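Local coordinates for protein periphilin-1 (Homo sapiens, PDB 6SWG) that probably contributes to transcriptional silencing as a subunit of the HUSH complex, binding its partners through a C-terminal helical hairpin, at residues 31-35 with 82-86. Numbering follows the deposited sequence.
Sequences KTKEI and ELKHF
The aliphatic part of K31 lies over one face of the F86 ring. K31 CG makes a CH-pi contact with the F86 ring, 3.7 Å from its centroid and 20° off its normal. It sits toward the rim, nearest F86 CD2. The chain of K31 bends at chi2 (57°), carrying CD and CE off the ring past F86 CD2, toward E82. K31 NZ then joins two carboxylates, with a long salt bridge to E82 OE2 at 3.5 Å. K31 NZ also donates to E34 OE1 at 2.8 Å, on the syn side. The shared ammonium probably offsets the repulsion between the two acids. The extended side chain of E82 runs past I35 in the opposite direction, with CD 3.8 Å from I35 CG1. Deeper in, I35 CD1 packs on L83 CB at 3.7 Å. Both methyls of L83 approach T32 OG1 from the same side; this hydroxyl is hydrogen-bonded to I28 O, one turn earlier. Helices 23-56 and 61-93 form an antiparallel hairpin, and here their local axes lie 10.4 Å apart at 157°. T32, I35 and L83 also pack on apolar side chains of a different protein, so this buried layer continues into the assembly.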
ATOM      1  N   LYS B  31      13.214 -19.870   0.034  1.00 92.96           N
ATOM      2  CA  LYS B  31      13.386 -18.578   0.694  1.00 88.31           C
ATOM      3  C   LYS B  31      13.639 -17.492  -0.323  1.00 83.86           C
ATOM      4  O   LYS B  31      13.091 -16.392  -0.228  1.00 83.35           O
ATOM      5  CB  LYS B  31      14.565 -18.615   1.668  1.00 88.86           C
ATOM      6  CG  LYS B  31      14.653 -17.415   2.625  1.00 89.35           C
ATOM      7  CD  LYS B  31      13.391 -17.220   3.475  1.00 93.55           C
ATOM      8  CE  LYS B  31      13.413 -15.910   4.252  1.00 97.26           C
ATOM      9  NZ  LYS B  31      12.230 -15.783   5.150  1.00101.67           N
ATOM     10  N   THR B  32      14.395 -17.818  -1.350  1.00 78.73           N
ATOM     11  CA  THR B  32      14.665 -16.859  -2.388  1.00 77.62           C
ATOM     12  C   THR B  32      13.390 -16.525  -3.127  1.00 77.98           C
ATOM     13  O   THR B  32      13.095 -15.343  -3.378  1.00 78.25           O
ATOM     14  CB  THR B  32      15.721 -17.435  -3.345  1.00 79.31           C
ATOM     15  OG1 THR B  32      16.965 -17.673  -2.641  1.00 78.85           O
ATOM     16  CG2 THR B  32      15.940 -16.502  -4.476  1.00 73.98           C
ATOM     17  N   LYS B  33      12.590 -17.541  -3.430  1.00 77.13           N
ATOM     18  CA  LYS B  33      11.358 -17.264  -4.155  1.00 81.56           C
ATOM     19  C   LYS B  33      10.422 -16.373  -3.333  1.00 81.17           C
ATOM     20  O   LYS B  33       9.841 -15.406  -3.863  1.00 82.52           O
ATOM     21  CB  LYS B  33      10.699 -18.575  -4.551  1.00 84.46           C
ATOM     22  CG  LYS B  33       9.393 -18.366  -5.253  1.00 95.08           C
ATOM     23  CD  LYS B  33       8.808 -19.706  -5.706  1.00106.07           C
ATOM     24  CE  LYS B  33       7.465 -19.567  -6.474  1.00113.63           C
ATOM     25  NZ  LYS B  33       7.092 -20.925  -7.091  1.00119.55           N
ATOM     26  N   GLU B  34      10.300 -16.657  -2.034  1.00 79.85           N
ATOM     27  CA  GLU B  34       9.450 -15.848  -1.166  1.00 84.14           C
ATOM     28  C   GLU B  34       9.930 -14.393  -1.118  1.00 83.65           C
ATOM     29  O   GLU B  34       9.129 -13.454  -1.248  1.00 78.67           O
ATOM     30  CB  GLU B  34       9.405 -16.468   0.214  1.00 89.22           C
ATOM     31  CG  GLU B  34       8.797 -15.597   1.290  1.00 93.80           C
ATOM     32  CD  GLU B  34       9.171 -16.128   2.700  1.00 98.33           C
ATOM     33  OE1 GLU B  34      10.375 -16.094   3.073  1.00 98.36           O
ATOM     34  OE2 GLU B  34       8.275 -16.596   3.429  1.00 99.93           O
ATOM     35  N   ILE B  35      11.237 -14.186  -0.931  1.00 82.50           N
ATOM     36  CA  ILE B  35      11.749 -12.821  -0.886  1.00 81.44           C
ATOM     37  C   ILE B  35      11.442 -12.117  -2.201  1.00 81.42           C
ATOM     38  O   ILE B  35      11.117 -10.932  -2.218  1.00 81.01           O
ATOM     39  CB  ILE B  35      13.270 -12.837  -0.617  1.00 80.44           C
ATOM     40  CG1 ILE B  35      13.601 -13.342   0.793  1.00 80.86           C
ATOM     41  CG2 ILE B  35      13.942 -11.474  -0.934  1.00 72.22           C
ATOM     42  CD1 ILE B  35      15.150 -13.690   0.909  1.00 79.38           C
ATOM     43  N   GLU B  82      18.530 -10.206   3.815  1.00 83.31           N
ATOM     44  CA  GLU B  82      17.634 -11.198   4.382  1.00 86.91           C
ATOM     45  C   GLU B  82      18.066 -12.593   3.965  1.00 84.27           C
ATOM     46  O   GLU B  82      18.289 -13.463   4.812  1.00 78.55           O
ATOM     47  CB  GLU B  82      16.215 -10.920   3.905  1.00 91.97           C
ATOM     48  CG  GLU B  82      15.257 -11.974   4.362  1.00 99.69           C
ATOM     49  CD  GLU B  82      13.784 -11.579   4.197  1.00 99.64           C
ATOM     50  OE1 GLU B  82      13.509 -10.500   3.627  1.00 97.65           O
ATOM     51  OE2 GLU B  82      12.919 -12.342   4.714  1.00 99.73           O
ATOM     52  N   LEU B  83      18.372 -12.764   2.662  1.00 87.95           N
ATOM     53  CA  LEU B  83      18.742 -14.084   2.170  1.00 84.64           C
ATOM     54  C   LEU B  83      20.056 -14.528   2.807  1.00 80.64           C
ATOM     55  O   LEU B  83      20.181 -15.681   3.269  1.00 76.43           O
ATOM     56  CB  LEU B  83      18.847 -14.066   0.650  1.00 81.90           C
ATOM     57  CG  LEU B  83      19.251 -15.437   0.093  1.00 82.70           C
ATOM     58  CD1 LEU B  83      18.271 -16.516   0.425  1.00 81.21           C
ATOM     59  CD2 LEU B  83      19.399 -15.352  -1.433  1.00 82.07           C
ATOM     60  N   LYS B  84      21.019 -13.602   2.925  1.00 81.43           N
ATOM     61  CA  LYS B  84      22.280 -13.983   3.570  1.00 83.66           C
ATOM     62  C   LYS B  84      22.035 -14.394   5.010  1.00 87.75           C
ATOM     63  O   LYS B  84      22.471 -15.470   5.444  1.00 89.03           O
ATOM     64  CB  LYS B  84      23.304 -12.871   3.505  1.00 90.95           C
ATOM     65  CG  LYS B  84      23.783 -12.615   2.116  1.00108.97           C
ATOM     66  CD  LYS B  84      24.805 -11.474   2.102  1.00112.17           C
ATOM     67  CE  LYS B  84      25.263 -11.178   0.684  1.00111.44           C
ATOM     68  NZ  LYS B  84      26.388 -10.181   0.539  1.00113.97           N
ATOM     69  N   HIS B  85      21.205 -13.628   5.715  1.00 91.54           N
ATOM     70  CA  HIS B  85      20.867 -13.995   7.083  1.00 89.18           C
ATOM     71  C   HIS B  85      20.347 -15.420   7.143  1.00 79.16           C
ATOM     72  O   HIS B  85      20.853 -16.235   7.929  1.00 76.36           O
ATOM     73  CB  HIS B  85      19.847 -13.054   7.683  1.00 94.04           C
ATOM     74  CG  HIS B  85      19.847 -13.111   9.167  1.00 99.78           C
ATOM     75  ND1 HIS B  85      18.776 -13.578   9.888  1.00102.01           N
ATOM     76  CD2 HIS B  85      20.817 -12.828  10.065  1.00105.17           C
ATOM     77  CE1 HIS B  85      19.074 -13.546  11.174  1.00103.25           C
ATOM     78  NE2 HIS B  85      20.302 -13.085  11.305  1.00105.49           N
ATOM     79  N   PHE B  86      19.431 -15.764   6.223  1.00 73.02           N
ATOM     80  CA  PHE B  86      18.836 -17.083   6.223  1.00 78.71           C
ATOM     81  C   PHE B  86      19.906 -18.138   6.030  1.00 75.01           C
ATOM     82  O   PHE B  86      20.124 -18.982   6.915  1.00 75.58           O
ATOM     83  CB  PHE B  86      17.813 -17.161   5.110  1.00100.63           C
ATOM     84  CG  PHE B  86      17.161 -18.495   4.976  1.00106.66           C
ATOM     85  CD1 PHE B  86      17.729 -19.477   4.204  1.00107.80           C
ATOM     86  CD2 PHE B  86      15.958 -18.747   5.600  1.00107.85           C
ATOM     87  CE1 PHE B  86      17.128 -20.686   4.066  1.00109.25           C
ATOM     88  CE2 PHE B  86      15.338 -19.966   5.467  1.00109.47           C
ATOM     89  CZ  PHE B  86      15.924 -20.940   4.679  1.00109.59           C
TER